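Local atomic coordinates of beta-glucosidase (Pseudoalteromonas sp., PDB entry 3F95), a protein that probably hydrolyses beta-1,3 and beta-1,4 glucosidic linkages as an exo-glucanase, this chain being its extra C-terminal beta-sandwich domain rather than the whole enzyme. Residues A[20-25]-A[67-72]; A[103-108]-A[153-158]; A[30-35]-A[45-50]. All blocks are in the same frame, centred on the assembly; numbering follows the deposited sequence. Where two conformers were deposited one is given.

Contact 1. Residues A[20-25]-A[67-72]; sequences WQLADT and AALSLS
Trp20 and Leu71 form a non-hydrogen-bonded antiparallel pair, and their side chains meet in a closely packed, buried part of the contact. Leu71 CD1 stands over one face of the indole, 4.1 Å from the centroid of the Trp20 six-membered ring and 10° off the ring normal, which is a CH-pi contact. From the same leucine, CB reaches Trp20 CZ3 at 3.9 Å. CG anti to the backbone N (chi1 174°) helps bring Leu71 CD1 above the ring, offset toward its rim. Farther along this buried face Leu69 CD1 lies against Leu22 CD1 (3.9 Å), the two side chains pointing the same way. Without the indole, as with an alanine here, Leu71 CD1 would probably lose the surface it lies on, and Phe10 and Phe61 their aromatic neighbour. At the end of the Trp20 and Leu22 face the Asp24 carboxylate is hydrogen-bonded to Ser39, Ser26 and the backbone N of Asp41. On the opposite face Gln21, Ala23 and Ala68 are partly exposed, while Ser70 beside them is buried. Gln21 NE2 approaches Ser72 OG, but both residues have alternate conformers and the modelled distance is implausibly short, so this link is doubtful. Four backbone bonds are firmer evidence of pairing. Gln21 N to Ser70 O (2.8 Å) and Ser70 N to Gln21 O (2.9 Å) close one ring, while Ala23 and Ala68 exchange a second pair. Mostly apolar residues on one face, directed at strands 45-50 and 58-63, and small or polar ones on the other are characteristic of an antiparallel sheet in a beta-sandwich.

Contact 2. Residues A[103-108]-A[153-158]; sequences NLQVMC and ALRITS
The Arg155 guanidinium has Cys108 SG over one face, 3.6 Å above the plane and offset toward the rim, and Gln105 OE1 at its edge. The amide of Gln105 stands almost perpendicular to it, the planes being 84° apart, and the bond from Arg155 NH1 to Gln105 OE1 is weak (3.1 Å). The firmer polar hold is outside the pair: Arg155 NE forms a salt bridge with Asp152. A bend at chi3 (-52°) turns the arginine tip back over the strand pair, bringing NH2 within 3.4 Å of Cys108 CB. The same Gln105 OE1 also takes part in a water site, 2.8 Å from water 1, which in turn lies 2.7 Å from Thr157 OG1. The water thus bridges polar side chains of both strands on the partly exposed face. On the buried face Leu104 CD1 packs on Ile156 CG1 at 3.8 Å. The backbones alternate regularly, with Asn103–Thr157 and Gln105–Arg155 as hydrogen-bonded pairs, until the chain corners at Met107 and Ala153. There Met107 N still bonds to Ala153 O, but from above the carbonyl plane, and Met107 CE presses on Ala153 CB at 3.4 Å, tighter than an ordinary carbon contact. On the other edge, toward strand 67-73, Ala153 and Leu154 both face Leu71 in a classic beta bulge. Strand 113-118 adjoins 103-108, tied also by the Cys108–Cys113 disulfide, while from strand 161-171 of the second sheet Leu161 and Ile165 meet Ile156, and Leu170 meets Met107.

Contact 3. Residues A[30-35]-A[45-50]; sequences VLASGA and LLMQSV
At one margin of the beta-sandwich the chain leaves one sheet for the other, and this contact spans that crossover. Strand 29-32 belongs to the antiparallel sheet that includes strand 18-24, whereas strand 45-50 belongs to the facing mixed sheet, so 30-35 and 45-50 are not paired strands: no hydrogen bond joins them. Residues 33-35 form the connecting loop toward strand 37-38, which then pairs with 45-50. Two residues carry the contact, Met47 through its methyl and Ala35 at the loop end. Met47 starts out extended, with CG anti to the backbone N (chi1 175°), and bends only at its thioether, where chi3 of 82° sets CE against Ala32 and the loop. That methyl touches Ala32 CB at 3.9 Å, an apolar contact between the two sheets, and comes within 4.0 Å of Ala35 C. Met47 also touches Trp20 of the first sheet and Phe61 and Arg59 of its own, which places it in the buried interior. The loop end is shallower and partly exposed. Ala35 CB and Ser49 CB are 4.3 Å apart, and although Ala35 O comes 3.1 Å from Ser49 N, the angle is too poor for a hydrogen bond. The hydroxyl of Ser49 is engaged elsewhere, by Glu56. Gly34 O accepts a hydrogen bond from Arg59 NE, and the Met47 CE methyl sits 3.4 Å from the same Gly34 oxygen.

How the contacts relate
From the N terminus, strand 18-24 supplies the first half of contact 1 and is followed at once by strand 29-32, with which it pairs. Contact 3 then closes a short loop, bringing 45-50 of the facing sheet up to 30-35, and lies wholly within the longer excursion that ends when 67-72 returns beside 20-25. Contact 2 comes later and in series, closing its own loop when 153-158 meets 103-108. Contacts 1 and 2 share a sheet: Leu69 O and Ile156 N, 2.7 Å apart, probably bond between their inner strands. Contact 3, about 16 Å from contact 2 between centres, joins this sheet to the other.

Contact 1. Residues A[20-25]-A[67-72]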
ATOM      1  N   TRP A  20       1.369   8.682   4.954  1.00 14.11           N
ATOM      2  CA  TRP A  20       0.136   7.958   4.732  1.00 13.78           C
ATOM      3  C   TRP A  20      -0.951   9.016   4.463  1.00 14.41           C
ATOM      4  O   TRP A  20      -0.919  10.149   5.025  1.00 14.94           O
ATOM      5  CB  TRP A  20      -0.255   7.166   5.975  1.00 13.92           C
ATOM      6  CG  TRP A  20       0.754   6.139   6.414  1.00 13.41           C
ATOM      7  CD1 TRP A  20       1.581   6.209   7.474  1.00 14.08           C
ATOM      8  CD2 TRP A  20       1.009   4.874   5.782  1.00 13.45           C
ATOM      9  NE1 TRP A  20       2.378   5.077   7.543  1.00 13.46           N
ATOM     10  CE2 TRP A  20       2.023   4.229   6.531  1.00 12.66           C
ATOM     11  CE3 TRP A  20       0.487   4.237   4.648  1.00 12.43           C
ATOM     12  CZ2 TRP A  20       2.537   2.957   6.183  1.00 14.01           C
ATOM     13  CZ3 TRP A  20       0.991   2.966   4.306  1.00 13.40           C
ATOM     14  CH2 TRP A  20       1.996   2.347   5.077  1.00 14.10           C
ATOM     15  N   GLN A  21      -1.888   8.666   3.597  1.00 14.04           N
ATOM     16  CA  GLN A  21      -3.026   9.529   3.291  0.50 14.40           C
ATOM     17  C   GLN A  21      -4.313   8.749   3.479  1.00 14.29           C
ATOM     18  O   GLN A  21      -4.526   7.740   2.805  1.00 14.40           O
ATOM     19  CB  GLN A  21      -2.960  10.055   1.845  0.50 14.91           C
ATOM     20  CG  GLN A  21      -1.912  11.106   1.611  0.50 14.59           C
ATOM     21  CD  GLN A  21      -2.120  11.929   0.335  0.50 14.59           C
ATOM     22  OE1 GLN A  21      -3.236  12.351  -0.005  0.50 15.13           O
ATOM     23  NE2 GLN A  21      -1.023  12.203  -0.343  0.50 18.31           N
ATOM     24  N   LEU A  22      -5.192   9.237   4.353  1.00 13.44           N
ATOM     25  CA  LEU A  22      -6.465   8.563   4.616  1.00 13.15           C
ATOM     26  C   LEU A  22      -7.581   9.462   4.066  1.00 13.92           C
ATOM     27  O   LEU A  22      -7.810  10.561   4.603  1.00 14.50           O
ATOM     28  CB  LEU A  22      -6.654   8.346   6.117  1.00 12.87           C
ATOM     29  CG  LEU A  22      -5.855   7.244   6.857  1.00 13.81           C
ATOM     30  CD1 LEU A  22      -4.349   7.507   6.815  1.00 15.18           C
ATOM     31  CD2 LEU A  22      -6.316   7.109   8.323  1.00 13.17           C
ATOM     32  N   ALA A  23      -8.182   9.022   2.964  1.00 13.13           N
ATOM     33  CA  ALA A  23      -9.139   9.841   2.203  1.00 14.06           C
ATOM     34  C   ALA A  23     -10.510   9.180   2.127  1.00 14.94           C
ATOM     35  O   ALA A  23     -10.761   8.262   1.299  1.00 14.21           O
ATOM     36  CB  ALA A  23      -8.569  10.172   0.799  1.00 14.25           C
ATOM     37  N   ASP A  24     -11.404   9.611   3.010  1.00 15.06           N
ATOM     38  CA  ASP A  24     -12.776   9.082   2.982  1.00 15.00           C
ATOM     39  C   ASP A  24     -13.701   9.978   2.125  1.00 15.03           C
ATOM     40  O   ASP A  24     -13.220  10.834   1.391  1.00 15.00           O
ATOM     41  CB  ASP A  24     -13.318   8.830   4.390  1.00 15.16           C
ATOM     42  CG  ASP A  24     -13.389  10.098   5.242  1.00 14.75           C
ATOM     43  OD1 ASP A  24     -13.427  11.215   4.670  1.00 15.63           O
ATOM     44  OD2 ASP A  24     -13.391   9.968   6.478  1.00 14.11           O
ATOM     45  N   THR A  25     -15.020   9.810   2.243  1.00 15.36           N
ATOM     46  CA  THR A  25     -15.959  10.568   1.393  1.00 16.53           C
ATOM     47  C   THR A  25     -16.279  11.949   1.982  1.00 17.02           C
ATOM     48  O   THR A  25     -17.063  12.722   1.403  1.00 16.51           O
ATOM     49  CB  THR A  25     -17.257   9.788   1.140  1.00 16.56           C
ATOM     50  OG1 THR A  25     -17.850   9.434   2.399  1.00 18.83           O
ATOM     51  CG2 THR A  25     -16.954   8.480   0.318  1.00 17.89           C
ATOM     52  N   ALA A  67     -13.368   4.493   1.119  1.00 14.10           N
ATOM     53  CA  ALA A  67     -12.183   5.294   1.453  1.00 13.27           C
ATOM     54  C   ALA A  67     -10.983   4.748   0.720  1.00 14.22           C
ATOM     55  O   ALA A  67     -11.000   3.577   0.311  1.00 12.35           O
ATOM     56  CB  ALA A  67     -11.915   5.259   2.947  1.00 14.07           C
ATOM     57  N   ALA A  68     -10.001   5.629   0.506  1.00 13.50           N
ATOM     58  CA  ALA A  68      -8.717   5.261  -0.110  1.00 14.34           C
ATOM     59  C   ALA A  68      -7.597   5.524   0.886  1.00 14.23           C
ATOM     60  O   ALA A  68      -7.490   6.610   1.467  1.00 14.45           O
ATOM     61  CB  ALA A  68      -8.474   6.044  -1.370  1.00 14.31           C
ATOM     62  N   LEU A  69      -6.755   4.518   1.057  1.00 13.84           N
ATOM     63  CA  LEU A  69      -5.507   4.674   1.781  1.00 14.15           C
ATOM     64  C   LEU A  69      -4.404   4.794   0.743  1.00 14.73           C
ATOM     65  O   LEU A  69      -4.357   3.979  -0.192  1.00 15.39           O
ATOM     66  CB  LEU A  69      -5.210   3.421   2.593  1.00 14.21           C
ATOM     67  CG  LEU A  69      -3.808   3.442   3.213  1.00 16.60           C
ATOM     68  CD1 LEU A  69      -3.737   4.467   4.401  1.00 12.83           C
ATOM     69  CD2 LEU A  69      -3.362   2.046   3.582  1.00 17.57           C
ATOM     70  N   SER A  70      -3.548   5.796   0.886  1.00 14.55           N
ATOM     71  CA  SER A  70      -2.346   5.875   0.046  1.00 15.42           C
ATOM     72  C   SER A  70      -1.084   5.978   0.885  1.00 14.98           C
ATOM     73  O   SER A  70      -1.096   6.525   2.010  1.00 14.80           O
ATOM     74  CB  SER A  70      -2.431   7.098  -0.885  1.00 15.57           C
ATOM     75  OG  SER A  70      -3.565   6.996  -1.753  1.00 20.51           O
ATOM     76  N   LEU A  71       0.011   5.442   0.344  1.00 14.38           N
ATOM     77  CA  LEU A  71       1.330   5.796   0.798  1.00 14.56           C
ATOM     78  C   LEU A  71       1.838   6.735  -0.302  1.00 14.70           C
ATOM     79  O   LEU A  71       1.996   6.327  -1.466  1.00 14.97           O
ATOM     80  CB  LEU A  71       2.209   4.543   0.919  1.00 14.35           C
ATOM     81  CG  LEU A  71       3.672   4.772   1.263  1.00 15.25           C
ATOM     82  CD1 LEU A  71       3.840   5.463   2.603  1.00 15.89           C
ATOM     83  CD2 LEU A  71       4.412   3.410   1.226  1.00 14.69           C
ATOM     84  N   SER A  72       2.074   7.992   0.058  1.00 14.79           N
ATOM     85  CA  SER A  72       2.179   9.038  -0.957  0.50 14.86           C
ATOM     86  C   SER A  72       3.409   9.921  -0.772  1.00 15.57           C
ATOM     87  O   SER A  72       3.929  10.052   0.331  1.00 14.75           O
ATOM     88  CB  SER A  72       0.886   9.866  -1.006  0.50 14.99           C
ATOM     89  OG  SER A  72       0.800  10.735   0.101  0.50 18.37           O
TER

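Contact 2. Residues A[103-108]-A[153-158]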
ATOM      1  N   ASN A 103      -9.357  -2.371  -4.572  1.00 17.15           N
ATOM      2  CA  ASN A 103      -8.441  -2.063  -5.663  1.00 18.34           C
ATOM      3  C   ASN A 103      -7.100  -1.728  -5.055  1.00 16.96           C
ATOM      4  O   ASN A 103      -7.023  -0.931  -4.110  1.00 15.96           O
ATOM      5  CB  ASN A 103      -8.965  -0.829  -6.413  1.00 18.68           C
ATOM      6  CG  ASN A 103      -8.225  -0.533  -7.713  1.00 23.89           C
ATOM      7  OD1 ASN A 103      -8.323   0.590  -8.225  1.00 27.30           O
ATOM      8  ND2 ASN A 103      -7.535  -1.524  -8.281  1.00 27.15           N
ATOM      9  N   LEU A 104      -6.048  -2.357  -5.567  1.00 17.21           N
ATOM     10  CA  LEU A 104      -4.675  -1.989  -5.219  1.00 17.05           C
ATOM     11  C   LEU A 104      -4.007  -1.297  -6.404  1.00 17.74           C
ATOM     12  O   LEU A 104      -3.766  -1.924  -7.437  1.00 17.75           O
ATOM     13  CB  LEU A 104      -3.869  -3.242  -4.798  1.00 17.43           C
ATOM     14  CG  LEU A 104      -2.349  -3.078  -4.714  1.00 17.69           C
ATOM     15  CD1 LEU A 104      -1.972  -2.000  -3.652  1.00 18.38           C
ATOM     16  CD2 LEU A 104      -1.675  -4.440  -4.405  1.00 18.74           C
ATOM     17  N   GLN A 105      -3.740   0.004  -6.274  1.00 17.42           N
ATOM     18  CA  GLN A 105      -3.091   0.752  -7.346  1.00 17.70           C
ATOM     19  C   GLN A 105      -1.637   1.060  -6.958  1.00 17.18           C
ATOM     20  O   GLN A 105      -1.347   1.296  -5.782  1.00 17.64           O
ATOM     21  CB  GLN A 105      -3.916   2.023  -7.682  1.00 17.63           C
ATOM     22  CG  GLN A 105      -5.185   1.724  -8.483  1.00 18.03           C
ATOM     23  CD  GLN A 105      -6.143   2.914  -8.560  1.00 19.76           C
ATOM     24  OE1 GLN A 105      -6.583   3.457  -7.540  1.00 21.04           O
ATOM     25  NE2 GLN A 105      -6.499   3.296  -9.782  1.00 22.27           N
ATOM     26  N   VAL A 106      -0.713   0.977  -7.917  1.00 17.12           N
ATOM     27  CA  VAL A 106       0.699   1.109  -7.611  1.00 17.22           C
ATOM     28  C   VAL A 106       1.337   2.143  -8.541  1.00 18.48           C
ATOM     29  O   VAL A 106       1.109   2.127  -9.777  1.00 17.69           O
ATOM     30  CB  VAL A 106       1.424  -0.271  -7.731  1.00 17.88           C
ATOM     31  CG1 VAL A 106       2.916  -0.127  -7.562  1.00 17.04           C
ATOM     32  CG2 VAL A 106       0.834  -1.252  -6.706  1.00 18.17           C
ATOM     33  N   MET A 107       2.078   3.063  -7.930  1.00 19.55           N
ATOM     34  CA  MET A 107       2.838   4.107  -8.641  1.00 21.02           C
ATOM     35  C   MET A 107       1.936   4.945  -9.563  1.00 21.97           C
ATOM     36  O   MET A 107       1.970   4.854 -10.820  1.00 20.93           O
ATOM     37  CB  MET A 107       4.069   3.515  -9.347  1.00 20.61           C
ATOM     38  CG  MET A 107       5.071   2.882  -8.401  1.00 23.22           C
ATOM     39  SD  MET A 107       5.828   4.076  -7.254  1.00 24.88           S
ATOM     40  CE  MET A 107       6.040   3.067  -5.829  1.00 26.21           C
ATOM     41  N   CYS A 108       1.101   5.751  -8.910  1.00 22.30           N
ATOM     42  CA  CYS A 108       0.077   6.533  -9.578  1.00 24.32           C
ATOM     43  C   CYS A 108       0.538   7.972  -9.726  1.00 25.58           C
ATOM     44  O   CYS A 108       1.024   8.575  -8.772  1.00 25.18           O
ATOM     45  CB  CYS A 108      -1.219   6.544  -8.775  1.00 23.95           C
ATOM     46  SG  CYS A 108      -1.911   4.887  -8.523  1.00 26.35           S
ATOM     47  N   ALA A 153       2.579   6.140  -4.181  1.00 17.44           N
ATOM     48  CA  ALA A 153       3.349   4.885  -4.372  1.00 16.09           C
ATOM     49  C   ALA A 153       2.416   3.650  -4.366  1.00 16.81           C
ATOM     50  O   ALA A 153       2.567   2.720  -5.187  1.00 16.30           O
ATOM     51  CB  ALA A 153       4.448   4.763  -3.329  1.00 16.31           C
ATOM     52  N   LEU A 154       1.450   3.657  -3.448  1.00 16.60           N
ATOM     53  CA  LEU A 154       0.339   2.715  -3.463  1.00 17.32           C
ATOM     54  C   LEU A 154      -0.968   3.371  -3.023  1.00 16.52           C
ATOM     55  O   LEU A 154      -0.970   4.317  -2.245  1.00 15.86           O
ATOM     56  CB  LEU A 154       0.640   1.488  -2.585  1.00 18.57           C
ATOM     57  CG  LEU A 154       0.620   1.556  -1.071  1.00 19.21           C
ATOM     58  CD1 LEU A 154      -0.779   1.357  -0.483  1.00 22.51           C
ATOM     59  CD2 LEU A 154       1.592   0.500  -0.475  1.00 18.99           C
ATOM     60  N   ARG A 155      -2.075   2.842  -3.506  1.00 16.54           N
ATOM     61  CA  ARG A 155      -3.383   3.328  -3.110  1.00 16.58           C
ATOM     62  C   ARG A 155      -4.290   2.113  -2.998  1.00 16.16           C
ATOM     63  O   ARG A 155      -4.341   1.286  -3.919  1.00 17.15           O
ATOM     64  CB  ARG A 155      -3.902   4.321  -4.157  1.00 16.98           C
ATOM     65  CG  ARG A 155      -5.286   4.877  -3.855  1.00 16.45           C
ATOM     66  CD  ARG A 155      -5.853   5.652  -5.061  1.00 20.31           C
ATOM     67  NE  ARG A 155      -4.924   6.651  -5.542  1.00 25.46           N
ATOM     68  CZ  ARG A 155      -4.734   6.965  -6.820  1.00 24.74           C
ATOM     69  NH1 ARG A 155      -5.418   6.362  -7.794  1.00 27.04           N
ATOM     70  NH2 ARG A 155      -3.852   7.899  -7.116  1.00 25.90           N
ATOM     71  N   ILE A 156      -4.949   1.961  -1.855  1.00 14.65           N
ATOM     72  CA  ILE A 156      -5.913   0.870  -1.677  1.00 14.17           C
ATOM     73  C   ILE A 156      -7.281   1.503  -1.415  1.00 14.56           C
ATOM     74  O   ILE A 156      -7.435   2.315  -0.508  1.00 13.79           O
ATOM     75  CB  ILE A 156      -5.510  -0.057  -0.511  1.00 14.61           C
ATOM     76  CG1 ILE A 156      -4.135  -0.704  -0.822  1.00 14.41           C
ATOM     77  CG2 ILE A 156      -6.605  -1.129  -0.269  1.00 15.52           C
ATOM     78  CD1 ILE A 156      -3.509  -1.369   0.390  1.00 13.18           C
ATOM     79  N   THR A 157      -8.252   1.122  -2.230  1.00 14.51           N
ATOM     80  CA  THR A 157      -9.615   1.635  -2.135  1.00 14.80           C
ATOM     81  C   THR A 157     -10.593   0.490  -1.886  1.00 15.15           C
ATOM     82  O   THR A 157     -10.541  -0.558  -2.565  1.00 15.04           O
ATOM     83  CB  THR A 157      -9.975   2.403  -3.422  1.00 14.04           C
ATOM     84  OG1 THR A 157      -8.985   3.417  -3.660  1.00 15.91           O
ATOM     85  CG2 THR A 157     -11.343   3.074  -3.266  1.00 16.51           C
ATOM     86  N   SER A 158     -11.492   0.694  -0.923  1.00 14.98           N
ATOM     87  CA  SER A 158     -12.502  -0.310  -0.561  1.00 15.64           C
ATOM     88  C   SER A 158     -13.597   0.348   0.300  1.00 16.52           C
ATOM     89  O   SER A 158     -13.480   1.528   0.664  1.00 15.82           O
ATOM     90  CB  SER A 158     -11.847  -1.499   0.167  1.00 14.51           C
ATOM     91  OG  SER A 158     -12.763  -2.606   0.337  1.00 15.25           O
TER
HETATM   92  O   HOH W   1      -7.142   2.051  -5.176  1.00 16.13           O

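Contact 3. Residues A[30-35]-A[45-50]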
ATOM      1  N   VAL A  30      -6.800  13.215   5.459  1.00 14.31           N
ATOM      2  CA  VAL A  30      -5.812  13.215   6.539  1.00 13.23           C
ATOM      3  C   VAL A  30      -4.438  12.707   6.080  1.00 14.20           C
ATOM      4  O   VAL A  30      -4.332  11.606   5.526  1.00 14.22           O
ATOM      5  CB  VAL A  30      -6.292  12.391   7.768  1.00 14.21           C
ATOM      6  CG1 VAL A  30      -5.186  12.263   8.837  1.00 13.50           C
ATOM      7  CG2 VAL A  30      -7.573  13.005   8.380  1.00 12.55           C
ATOM      8  N   LEU A  31      -3.409  13.512   6.301  1.00 13.97           N
ATOM      9  CA  LEU A  31      -2.029  13.083   6.050  1.00 14.73           C
ATOM     10  C   LEU A  31      -1.393  12.652   7.368  1.00 15.18           C
ATOM     11  O   LEU A  31      -1.213  13.472   8.261  1.00 14.65           O
ATOM     12  CB  LEU A  31      -1.237  14.219   5.393  1.00 14.37           C
ATOM     13  CG  LEU A  31      -1.263  14.361   3.867  1.00 18.95           C
ATOM     14  CD1 LEU A  31      -2.567  14.035   3.209  1.00 17.37           C
ATOM     15  CD2 LEU A  31      -0.701  15.718   3.409  1.00 16.41           C
ATOM     16  N   ALA A  32      -1.061  11.365   7.490  1.00 15.39           N
ATOM     17  CA  ALA A  32      -0.664  10.783   8.787  1.00 15.21           C
ATOM     18  C   ALA A  32       0.784  10.324   8.761  1.00 16.09           C
ATOM     19  O   ALA A  32       1.212   9.650   7.804  1.00 15.19           O
ATOM     20  CB  ALA A  32      -1.583   9.619   9.123  1.00 16.05           C
ATOM     21  N   SER A  33       1.541  10.717   9.777  1.00 15.53           N
ATOM     22  CA  SER A  33       2.973  10.411   9.827  1.00 17.30           C
ATOM     23  C   SER A  33       3.399   9.659  11.097  1.00 17.27           C
ATOM     24  O   SER A  33       4.602   9.470  11.331  1.00 18.79           O
ATOM     25  CB  SER A  33       3.773  11.698   9.661  1.00 18.11           C
ATOM     26  OG  SER A  33       3.615  12.496  10.822  1.00 21.00           O
ATOM     27  N   GLY A  34       2.423   9.187  11.880  1.00 16.30           N
ATOM     28  CA  GLY A  34       2.702   8.502  13.124  1.00 16.91           C
ATOM     29  C   GLY A  34       2.137   7.101  13.243  1.00 17.29           C
ATOM     30  O   GLY A  34       1.995   6.391  12.249  1.00 17.99           O
ATOM     31  N   ALA A  35       1.819   6.707  14.467  1.00 17.04           N
ATOM     32  CA  ALA A  35       1.430   5.310  14.776  1.00 16.75           C
ATOM     33  C   ALA A  35      -0.054   5.006  14.464  1.00 16.43           C
ATOM     34  O   ALA A  35      -0.437   3.871  14.139  1.00 16.38           O
ATOM     35  CB  ALA A  35       1.725   5.048  16.220  1.00 17.52           C
ATOM     36  N   LEU A  45     -12.067   5.094   7.770  1.00 13.25           N
ATOM     37  CA  LEU A  45     -10.742   4.467   7.570  1.00 12.69           C
ATOM     38  C   LEU A  45      -9.894   4.837   8.791  1.00 12.64           C
ATOM     39  O   LEU A  45      -9.711   6.022   9.084  1.00 12.54           O
ATOM     40  CB  LEU A  45     -10.087   4.941   6.257  1.00 11.73           C
ATOM     41  CG  LEU A  45      -8.681   4.413   5.919  1.00 13.52           C
ATOM     42  CD1 LEU A  45      -8.642   2.862   5.963  1.00 13.52           C
ATOM     43  CD2 LEU A  45      -8.204   4.942   4.547  1.00 12.46           C
ATOM     44  N   LEU A  46      -9.400   3.813   9.505  1.00 13.33           N
ATOM     45  CA  LEU A  46      -8.592   3.984  10.711  1.00 13.78           C
ATOM     46  C   LEU A  46      -7.269   3.259  10.533  1.00 14.04           C
ATOM     47  O   LEU A  46      -7.242   2.181   9.938  1.00 13.44           O
ATOM     48  CB  LEU A  46      -9.263   3.400  11.954  1.00 16.22           C
ATOM     49  CG  LEU A  46     -10.684   3.784  12.423  1.00 20.30           C
ATOM     50  CD1 LEU A  46     -10.801   3.448  13.938  1.00 23.32           C
ATOM     51  CD2 LEU A  46     -11.057   5.224  12.139  1.00 20.79           C
ATOM     52  N   MET A  47      -6.210   3.859  11.055  1.00 13.11           N
ATOM     53  CA  MET A  47      -4.880   3.281  11.050  1.00 13.71           C
ATOM     54  C   MET A  47      -4.389   3.086  12.494  1.00 13.35           C
ATOM     55  O   MET A  47      -4.525   3.982  13.318  1.00 12.51           O
ATOM     56  CB  MET A  47      -3.912   4.221  10.308  1.00 12.88           C
ATOM     57  CG  MET A  47      -2.451   3.729  10.371  1.00 13.40           C
ATOM     58  SD  MET A  47      -1.285   4.760   9.485  1.00 14.32           S
ATOM     59  CE  MET A  47      -0.975   6.090  10.686  1.00 15.56           C
ATOM     60  N   GLN A  48      -3.831   1.905  12.775  1.00 13.77           N
ATOM     61  CA  GLN A  48      -3.228   1.558  14.063  0.50 14.80           C
ATOM     62  C   GLN A  48      -1.851   0.971  13.764  1.00 13.99           C
ATOM     63  O   GLN A  48      -1.571   0.613  12.626  1.00 16.09           O
ATOM     64  CB  GLN A  48      -4.020   0.441  14.732  0.50 14.79           C
ATOM     65  CG  GLN A  48      -5.343   0.779  15.370  0.50 17.42           C
ATOM     66  CD  GLN A  48      -5.953  -0.467  16.006  0.50 17.63           C
ATOM     67  OE1 GLN A  48      -5.232  -1.400  16.382  0.50 21.28           O
ATOM     68  NE2 GLN A  48      -7.275  -0.497  16.115  0.50 21.09           N
ATOM     69  N   SER A  49      -0.975   0.872  14.765  1.00 14.22           N
ATOM     70  CA  SER A  49       0.290   0.196  14.537  0.50 13.40           C
ATOM     71  C   SER A  49       0.117  -1.275  14.883  1.00 14.07           C
ATOM     72  O   SER A  49      -0.681  -1.627  15.751  1.00 13.41           O
ATOM     73  CB  SER A  49       1.404   0.814  15.367  0.50 14.10           C
ATOM     74  OG  SER A  49       1.226   0.497  16.727  0.50 14.90           O
ATOM     75  N   VAL A  50       0.888  -2.119  14.216  1.00 13.83           N
ATOM     76  CA  VAL A  50       0.906  -3.556  14.513  1.00 14.31           C
ATOM     77  C   VAL A  50       2.391  -3.998  14.568  1.00 14.72           C
ATOM     78  O   VAL A  50       3.295  -3.283  14.099  1.00 14.79           O
ATOM     79  CB  VAL A  50       0.135  -4.383  13.451  1.00 13.71           C
ATOM     80  CG1 VAL A  50      -1.347  -4.021  13.395  1.00 13.96           C
ATOM     81  CG2 VAL A  50       0.755  -4.260  12.076  1.00 16.90           C
TER